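Local coordinates for protein probable transcriptional regulator PhnF (Escherichia coli, PDB 2FA1) that probably acts as a DNA-binding transcriptional regulator of alkylphosphonate uptake and C-P lyase genes, this piece being its C-terminal effector-binding UTRA domain, at residues A[42-53]-A[64-75]. Residues are numbered along the deposited sequence; the frame is centred on the assembly and turned at random. Where two conformers were deposited one is given.
Sequences ITEGENVIHLRT and LIDHYFADLTLW
I49 packs against L72, L74 and W75, which follow its partner strand. With CG1 anti to the carbonyl carbon (chi1 -68°), its CD1 reaches the 3-10 turn 72-74, 4.0 Å from CB of L74, while CG2 meets the six-membered ring of W75 obliquely, 3.8 Å from CE3. L72 slides past in the opposite direction and sets CD2 3.9 Å from I49 CG1. D71 OD1 accepts from T73 N, an Asx turn, and also from T73 OG1, at the start of the 3-10 turn, and a water donates to both N47 O and A70 O, linking the two chains just past the last paired residues.

Beyond it, 47-53 and 64-69 run as the antiparallel arms of a beta hairpin within the six-stranded sheet of the UTRA domain, flanked by strands 23-31 and 143-150. I49-F69, L51-H67 and T53-I65 are its hydrogen-bonded pairs. On the I49 face, H67 NE2 meets T53 OG1 at a long 3.3 Å, near the imidazole plane, while its ND1 bonds E143.

The other face illustrates how one carboxylate oxygen can serve two donors. H50 lies almost parallel to Y68, planes at 15° but slid apart, with Y68 CE1 over the imidazole rim. H50 NE2 donates in its ring plane to D66 OD1 at 2.8 Å, from the anti side and tilted out of the carboxylate plane; R30 bonds H50 ND1 from outside, consistent with NE2 carrying the proton. R52 NE takes the syn lone pair, also 2.8 Å from D66 OD1, in a salt bridge whose guanidinium stands nearly perpendicular to the carboxylate (87°). At the polar edge, a water accepts from R52 NH2 and also bonds Y68 OH.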
ATOM      1  N   ILE A  42     -22.853   3.813 -10.514  1.00 21.07           N
ATOM      2  CA  ILE A  42     -24.223   3.359 -10.733  1.00 21.76           C
ATOM      3  C   ILE A  42     -25.139   3.816  -9.615  1.00 23.37           C
ATOM      4  O   ILE A  42     -24.696   4.415  -8.644  1.00 25.19           O
ATOM      5  CB  ILE A  42     -24.330   1.796 -10.943  1.00 20.37           C
ATOM      6  CG1 ILE A  42     -23.797   1.042  -9.664  1.00 18.97           C
ATOM      7  CG2 ILE A  42     -23.496   1.384 -12.183  1.00 19.88           C
ATOM      8  CD1 ILE A  42     -24.242  -0.406  -9.552  1.00 21.82           C
ATOM      9  N   THR A  43     -26.431   3.514  -9.714  1.00 25.32           N
ATOM     10  CA  THR A  43     -27.376   3.940  -8.709  1.00 26.50           C
ATOM     11  C   THR A  43     -27.390   2.952  -7.573  1.00 27.33           C
ATOM     12  O   THR A  43     -27.451   1.739  -7.816  1.00 27.73           O
ATOM     13  CB  THR A  43     -28.814   4.075  -9.329  1.00 26.89           C
ATOM     14  OG1 THR A  43     -28.743   4.926 -10.476  1.00 31.04           O
ATOM     15  CG2 THR A  43     -29.774   4.688  -8.332  1.00 29.48           C
ATOM     16  N   GLU A  44     -27.337   3.464  -6.335  1.00 27.66           N
ATOM     17  CA  GLU A  44     -27.503   2.587  -5.174  1.00 29.35           C
ATOM     18  C   GLU A  44     -28.735   1.722  -5.313  1.00 28.29           C
ATOM     19  O   GLU A  44     -29.801   2.231  -5.690  1.00 30.07           O
ATOM     20  CB  GLU A  44     -27.595   3.409  -3.886  1.00 29.96           C
ATOM     21  CG  GLU A  44     -27.964   2.563  -2.697  1.00 33.45           C
ATOM     22  CD  GLU A  44     -27.647   3.259  -1.396  1.00 40.77           C
ATOM     23  OE1 GLU A  44     -27.132   4.399  -1.471  1.00 42.91           O
ATOM     24  OE2 GLU A  44     -27.919   2.661  -0.318  1.00 44.49           O
ATOM     25  N   GLY A  45     -28.633   0.422  -5.024  1.00 26.35           N
ATOM     26  CA  GLY A  45     -29.740  -0.489  -5.170  1.00 23.55           C
ATOM     27  C   GLY A  45     -29.866  -1.339  -6.467  1.00 23.63           C
ATOM     28  O   GLY A  45     -30.541  -2.395  -6.485  1.00 23.13           O
ATOM     29  N   GLU A  46     -29.275  -0.885  -7.571  0.50 22.72           N
ATOM     30  CA  GLU A  46     -29.341  -1.721  -8.777  0.50 21.62           C
ATOM     31  C   GLU A  46     -28.335  -2.847  -8.609  0.50 20.27           C
ATOM     32  O   GLU A  46     -27.256  -2.608  -8.021  0.50 19.18           O
ATOM     33  CB  GLU A  46     -29.025  -0.965 -10.077  0.50 22.82           C
ATOM     34  CG  GLU A  46     -30.041   0.158 -10.486  0.50 25.03           C
ATOM     35  CD  GLU A  46     -31.507  -0.277 -10.496  0.50 30.75           C
ATOM     36  OE1 GLU A  46     -31.839  -1.270 -11.165  0.50 30.74           O
ATOM     37  OE2 GLU A  46     -32.343   0.397  -9.834  0.50 32.49           O
ATOM     38  N   ASN A  47     -28.672  -3.990  -9.214  1.00 19.93           N
ATOM     39  CA  ASN A  47     -27.971  -5.287  -9.040  1.00 19.68           C
ATOM     40  C   ASN A  47     -26.573  -5.115  -9.579  1.00 17.56           C
ATOM     41  O   ASN A  47     -26.383  -4.490 -10.555  1.00 17.10           O
ATOM     42  CB  ASN A  47     -28.660  -6.493  -9.712  1.00 20.82           C
ATOM     43  CG  ASN A  47     -29.815  -7.057  -8.850  1.00 27.06           C
ATOM     44  OD1 ASN A  47     -29.881  -6.749  -7.670  1.00 25.85           O
ATOM     45  ND2 ASN A  47     -30.637  -7.941  -9.404  1.00 31.33           N
ATOM     46  N   VAL A  48     -25.646  -5.827  -8.959  1.00 16.42           N
ATOM     47  CA  VAL A  48     -24.273  -5.993  -9.478  1.00 15.05           C
ATOM     48  C   VAL A  48     -23.981  -7.505  -9.270  1.00 14.63           C
ATOM     49  O   VAL A  48     -24.748  -8.202  -8.636  1.00 14.28           O
ATOM     50  CB  VAL A  48     -23.273  -5.147  -8.603  1.00 15.46           C
ATOM     51  CG1 VAL A  48     -23.494  -3.555  -8.804  1.00 16.18           C
ATOM     52  CG2 VAL A  48     -23.289  -5.558  -7.092  1.00 15.98           C
ATOM     53  N   ILE A  49     -22.888  -8.000  -9.884  1.00 12.28           N
ATOM     54  CA  ILE A  49     -22.460  -9.378  -9.673  1.00 10.35           C
ATOM     55  C   ILE A  49     -21.448  -9.237  -8.536  1.00 11.52           C
ATOM     56  O   ILE A  49     -20.512  -8.477  -8.648  1.00 12.34           O
ATOM     57  CB  ILE A  49     -21.784  -9.923 -10.946  1.00 12.21           C
ATOM     58  CG1 ILE A  49     -22.818 -10.067 -12.096  1.00 11.32           C
ATOM     59  CG2 ILE A  49     -21.127 -11.288 -10.615  1.00 14.01           C
ATOM     60  CD1 ILE A  49     -22.069 -10.312 -13.473  1.00 12.51           C
ATOM     61  N   HIS A  50     -21.669  -9.998  -7.477  1.00 11.55           N
ATOM     62  CA  HIS A  50     -20.711 -10.001  -6.361  1.00 10.66           C
ATOM     63  C   HIS A  50     -20.095 -11.394  -6.292  1.00 12.08           C
ATOM     64  O   HIS A  50     -20.826 -12.388  -6.138  1.00 11.13           O
ATOM     65  CB  HIS A  50     -21.561  -9.784  -5.115  1.00 13.62           C
ATOM     66  CG  HIS A  50     -20.768  -9.878  -3.854  1.00 13.00           C
ATOM     67  ND1 HIS A  50     -21.338 -10.181  -2.642  1.00 18.28           N
ATOM     68  CD2 HIS A  50     -19.441  -9.699  -3.620  1.00 15.03           C
ATOM     69  CE1 HIS A  50     -20.393 -10.201  -1.713  1.00 16.20           C
ATOM     70  NE2 HIS A  50     -19.258  -9.829  -2.267  1.00 15.44           N
ATOM     71  N   LEU A  51     -18.748 -11.416  -6.387  1.00 10.05           N
ATOM     72  CA  LEU A  51     -17.970 -12.663  -6.182  1.00 10.50           C
ATOM     73  C   LEU A  51     -17.123 -12.417  -4.961  1.00 11.25           C
ATOM     74  O   LEU A  51     -16.473 -11.357  -4.883  1.00 11.65           O
ATOM     75  CB  LEU A  51     -17.024 -12.866  -7.366  1.00 12.61           C
ATOM     76  CG  LEU A  51     -17.573 -13.970  -8.246  1.00 17.26           C
ATOM     77  CD1 LEU A  51     -18.812 -13.337  -8.943  1.00 20.75           C
ATOM     78  CD2 LEU A  51     -16.603 -14.418  -9.279  1.00 16.98           C
ATOM     79  N   ARG A  52     -17.026 -13.421  -4.073  1.00  9.89           N
ATOM     80  CA  ARG A  52     -16.088 -13.275  -2.961  1.00 10.54           C
ATOM     81  C   ARG A  52     -15.071 -14.397  -3.070  1.00  9.93           C
ATOM     82  O   ARG A  52     -15.445 -15.582  -3.323  1.00 11.91           O
ATOM     83  CB  ARG A  52     -16.884 -13.370  -1.681  1.00 10.31           C
ATOM     84  CG  ARG A  52     -15.915 -13.348  -0.394  1.00 12.73           C
ATOM     85  CD  ARG A  52     -16.813 -13.523   0.826  1.00 16.87           C
ATOM     86  NE  ARG A  52     -17.630 -12.281   0.988  1.00 15.88           N
ATOM     87  CZ  ARG A  52     -18.857 -12.197   1.519  1.00 21.15           C
ATOM     88  NH1 ARG A  52     -19.552 -13.281   1.955  1.00 22.00           N
ATOM     89  NH2 ARG A  52     -19.449 -10.990   1.577  1.00 25.19           N
ATOM     90  N   THR A  53     -13.794 -14.087  -2.887  1.00  9.69           N
ATOM     91  CA  THR A  53     -12.754 -15.158  -2.974  1.00 10.95           C
ATOM     92  C   THR A  53     -11.956 -15.111  -1.689  1.00  9.81           C
ATOM     93  O   THR A  53     -11.919 -14.111  -0.962  1.00  9.85           O
ATOM     94  CB  THR A  53     -11.776 -14.923  -4.149  1.00 12.47           C
ATOM     95  OG1 THR A  53     -11.134 -13.625  -4.045  1.00 14.57           O
ATOM     96  CG2 THR A  53     -12.573 -14.903  -5.583  1.00 12.39           C
ATOM     97  N   LEU A  64      -9.046 -12.054   1.863  1.00 12.24           N
ATOM     98  CA  LEU A  64     -10.421 -12.190   1.433  1.00 12.16           C
ATOM     99  C   LEU A  64     -10.645 -11.032   0.441  1.00 12.31           C
ATOM    100  O   LEU A  64     -10.221  -9.945   0.743  1.00 13.86           O
ATOM    101  CB  LEU A  64     -11.288 -11.849   2.637  1.00 13.92           C
ATOM    102  CG  LEU A  64     -12.779 -11.725   2.338  1.00 19.18           C
ATOM    103  CD1 LEU A  64     -13.225 -13.211   2.180  1.00 21.65           C
ATOM    104  CD2 LEU A  64     -13.479 -11.011   3.525  1.00 27.83           C
ATOM    105  N   ILE A  65     -11.284 -11.274  -0.710  1.00  9.48           N
ATOM    106  CA  ILE A  65     -11.570 -10.136  -1.640  1.00  9.86           C
ATOM    107  C   ILE A  65     -13.041 -10.222  -2.045  1.00 11.60           C
ATOM    108  O   ILE A  65     -13.520 -11.304  -2.410  1.00 12.36           O
ATOM    109  CB  ILE A  65     -10.710 -10.267  -2.891  1.00 11.89           C
ATOM    110  CG1 ILE A  65      -9.210 -10.434  -2.537  1.00 13.52           C
ATOM    111  CG2 ILE A  65     -10.862  -9.020  -3.852  1.00 12.59           C
ATOM    112  CD1 ILE A  65      -8.250 -10.561  -3.736  1.00 16.81           C
ATOM    113  N   ASP A  66     -13.718  -9.071  -2.016  1.00 10.53           N
ATOM    114  CA  ASP A  66     -15.068  -8.925  -2.529  1.00 10.24           C
ATOM    115  C   ASP A  66     -14.945  -8.232  -3.855  1.00 10.60           C
ATOM    116  O   ASP A  66     -14.353  -7.157  -3.886  1.00 12.22           O
ATOM    117  CB  ASP A  66     -15.914  -8.156  -1.537  1.00 11.90           C
ATOM    118  CG  ASP A  66     -16.324  -9.063  -0.367  1.00 14.04           C
ATOM    119  OD1 ASP A  66     -17.079 -10.019  -0.558  1.00 13.30           O
ATOM    120  OD2 ASP A  66     -15.847  -8.823   0.751  1.00 22.45           O
ATOM    121  N   HIS A  67     -15.452  -8.822  -4.917  1.00  9.78           N
ATOM    122  CA  HIS A  67     -15.303  -8.220  -6.272  1.00 11.38           C
ATOM    123  C   HIS A  67     -16.760  -7.894  -6.754  1.00 11.90           C
ATOM    124  O   HIS A  67     -17.633  -8.739  -6.668  1.00 12.04           O
ATOM    125  CB  HIS A  67     -14.869  -9.302  -7.230  1.00 12.38           C
ATOM    126  CG  HIS A  67     -13.580  -9.933  -6.872  1.00 15.16           C
ATOM    127  ND1 HIS A  67     -12.372  -9.556  -7.416  1.00 18.53           N
ATOM    128  CD2 HIS A  67     -13.348 -11.016  -6.114  1.00 15.95           C
ATOM    129  CE1 HIS A  67     -11.420 -10.348  -6.919  1.00 15.92           C
ATOM    130  NE2 HIS A  67     -11.983 -11.245  -6.138  1.00 17.33           N
ATOM    131  N   TYR A  68     -16.973  -6.686  -7.318  1.00 10.56           N
ATOM    132  CA  TYR A  68     -18.370  -6.291  -7.591  1.00 11.06           C
ATOM    133  C   TYR A  68     -18.272  -5.800  -9.068  1.00 10.64           C
ATOM    134  O   TYR A  68     -17.381  -4.940  -9.418  1.00 12.62           O
ATOM    135  CB  TYR A  68     -18.738  -5.081  -6.766  1.00 13.19           C
ATOM    136  CG  TYR A  68     -18.782  -5.379  -5.284  1.00 12.29           C
ATOM    137  CD1 TYR A  68     -19.856  -6.003  -4.730  1.00 15.77           C
ATOM    138  CD2 TYR A  68     -17.690  -5.015  -4.469  1.00 12.38           C
ATOM    139  CE1 TYR A  68     -19.887  -6.277  -3.373  1.00 15.88           C
ATOM    140  CE2 TYR A  68     -17.732  -5.286  -3.052  1.00 10.76           C
ATOM    141  CZ  TYR A  68     -18.833  -5.921  -2.552  1.00 12.89           C
ATOM    142  OH  TYR A  68     -18.858  -6.215  -1.164  1.00 16.93           O
ATOM    143  N   PHE A  69     -19.036  -6.446  -9.947  1.00 11.43           N
ATOM    144  CA  PHE A  69     -18.986  -6.108 -11.386  1.00 12.42           C
ATOM    145  C   PHE A  69     -20.285  -5.432 -11.794  1.00 12.17           C
ATOM    146  O   PHE A  69     -21.335  -5.879 -11.411  1.00 13.04           O
ATOM    147  CB  PHE A  69     -18.836  -7.384 -12.229  1.00 11.53           C
ATOM    148  CG  PHE A  69     -17.568  -8.118 -11.973  1.00 12.55           C
ATOM    149  CD1 PHE A  69     -16.474  -7.869 -12.836  1.00 15.59           C
ATOM    150  CD2 PHE A  69     -17.439  -8.990 -10.904  1.00 13.95           C
ATOM    151  CE1 PHE A  69     -15.251  -8.558 -12.609  1.00 14.49           C
ATOM    152  CE2 PHE A  69     -16.233  -9.686 -10.683  1.00 14.16           C
ATOM    153  CZ  PHE A  69     -15.146  -9.456 -11.476  1.00 12.74           C
ATOM    154  N   ALA A  70     -20.204  -4.381 -12.589  1.00 11.43           N
ATOM    155  CA  ALA A  70     -21.464  -3.671 -13.031  1.00 14.08           C
ATOM    156  C   ALA A  70     -22.162  -4.322 -14.217  1.00 14.04           C
ATOM    157  O   ALA A  70     -23.360  -4.077 -14.381  1.00 14.49           O
ATOM    158  CB  ALA A  70     -21.116  -2.173 -13.475  1.00 13.82           C
ATOM    159  N   ASP A  71     -21.416  -5.066 -15.072  1.00 14.39           N
ATOM    160  CA  ASP A  71     -22.008  -5.563 -16.300  1.00 13.25           C
ATOM    161  C   ASP A  71     -22.643  -6.907 -16.073  1.00 13.22           C
ATOM    162  O   ASP A  71     -21.918  -7.950 -16.002  1.00 12.48           O
ATOM    163  CB  ASP A  71     -20.949  -5.622 -17.370  1.00 12.96           C
ATOM    164  CG  ASP A  71     -21.533  -5.950 -18.740  1.00 17.96           C
ATOM    165  OD1 ASP A  71     -22.655  -6.522 -18.794  1.00 15.57           O
ATOM    166  OD2 ASP A  71     -20.814  -5.667 -19.744  1.00 22.19           O
ATOM    167  N   LEU A  72     -24.007  -6.900 -15.977  1.00 10.67           N
ATOM    168  CA  LEU A  72     -24.696  -8.153 -15.638  1.00 12.00           C
ATOM    169  C   LEU A  72     -24.582  -9.212 -16.717  1.00 11.60           C
ATOM    170  O   LEU A  72     -24.903 -10.397 -16.438  1.00 12.92           O
ATOM    171  CB  LEU A  72     -26.156  -7.960 -15.241  1.00 11.63           C
ATOM    172  CG  LEU A  72     -26.287  -6.857 -14.179  1.00 12.60           C
ATOM    173  CD1 LEU A  72     -27.730  -6.783 -13.738  1.00 15.13           C
ATOM    174  CD2 LEU A  72     -25.416  -7.301 -12.938  1.00 15.93           C
ATOM    175  N   THR A  73     -24.203  -8.765 -17.908  1.00 12.98           N
ATOM    176  CA  THR A  73     -24.030  -9.720 -18.992  1.00 15.07           C
ATOM    177  C   THR A  73     -22.808 -10.574 -18.782  1.00 14.13           C
ATOM    178  O   THR A  73     -22.587 -11.567 -19.525  1.00 15.32           O
ATOM    179  CB  THR A  73     -23.910  -9.144 -20.392  1.00 14.78           C
ATOM    180  OG1 THR A  73     -22.735  -8.380 -20.608  1.00 15.37           O
ATOM    181  CG2 THR A  73     -25.238  -8.358 -20.712  1.00 19.04           C
ATOM    182  N   LEU A  74     -21.997 -10.186 -17.787  1.00 12.50           N
ATOM    183  CA  LEU A  74     -20.941 -11.174 -17.447  1.00 13.90           C
ATOM    184  C   LEU A  74     -21.396 -12.349 -16.596  1.00 14.01           C
ATOM    185  O   LEU A  74     -20.607 -13.237 -16.294  1.00 13.05           O
ATOM    186  CB  LEU A  74     -19.761 -10.473 -16.737  1.00 15.25           C
ATOM    187  CG  LEU A  74     -19.030  -9.316 -17.437  1.00 11.89           C
ATOM    188  CD1 LEU A  74     -18.030  -8.669 -16.536  1.00 15.19           C
ATOM    189  CD2 LEU A  74     -18.229  -9.974 -18.624  1.00 19.14           C
ATOM    190  N   TRP A  75     -22.667 -12.379 -16.193  1.00 11.53           N
ATOM    191  CA  TRP A  75     -23.109 -13.414 -15.312  1.00 13.24           C
ATOM    192  C   TRP A  75     -22.922 -14.872 -15.810  1.00 12.59           C
ATOM    193  O   TRP A  75     -22.579 -15.724 -14.987  1.00 14.02           O
ATOM    194  CB  TRP A  75     -24.553 -13.039 -14.857  1.00 14.87           C
ATOM    195  CG  TRP A  75     -25.177 -13.966 -13.887  1.00 13.03           C
ATOM    196  CD1 TRP A  75     -26.371 -14.611 -14.041  1.00 15.26           C
ATOM    197  CD2 TRP A  75     -24.667 -14.344 -12.588  1.00 15.22           C
ATOM    198  NE1 TRP A  75     -26.660 -15.409 -12.920  1.00 16.27           N
ATOM    199  CE2 TRP A  75     -25.622 -15.244 -12.011  1.00 19.12           C
ATOM    200  CE3 TRP A  75     -23.483 -14.025 -11.869  1.00 15.90           C
ATOM    201  CZ2 TRP A  75     -25.434 -15.802 -10.735  1.00 17.78           C
ATOM    202  CZ3 TRP A  75     -23.281 -14.583 -10.573  1.00 17.04           C
ATOM    203  CH2 TRP A  75     -24.259 -15.472 -10.021  1.00 18.69           C
TER
HETATM  204  O   HOH W   1     -24.794  -2.910 -12.292  1.00 19.97           O
HETATM  205  O   HOH W   2     -19.453  -8.230   1.267  1.00 33.45           O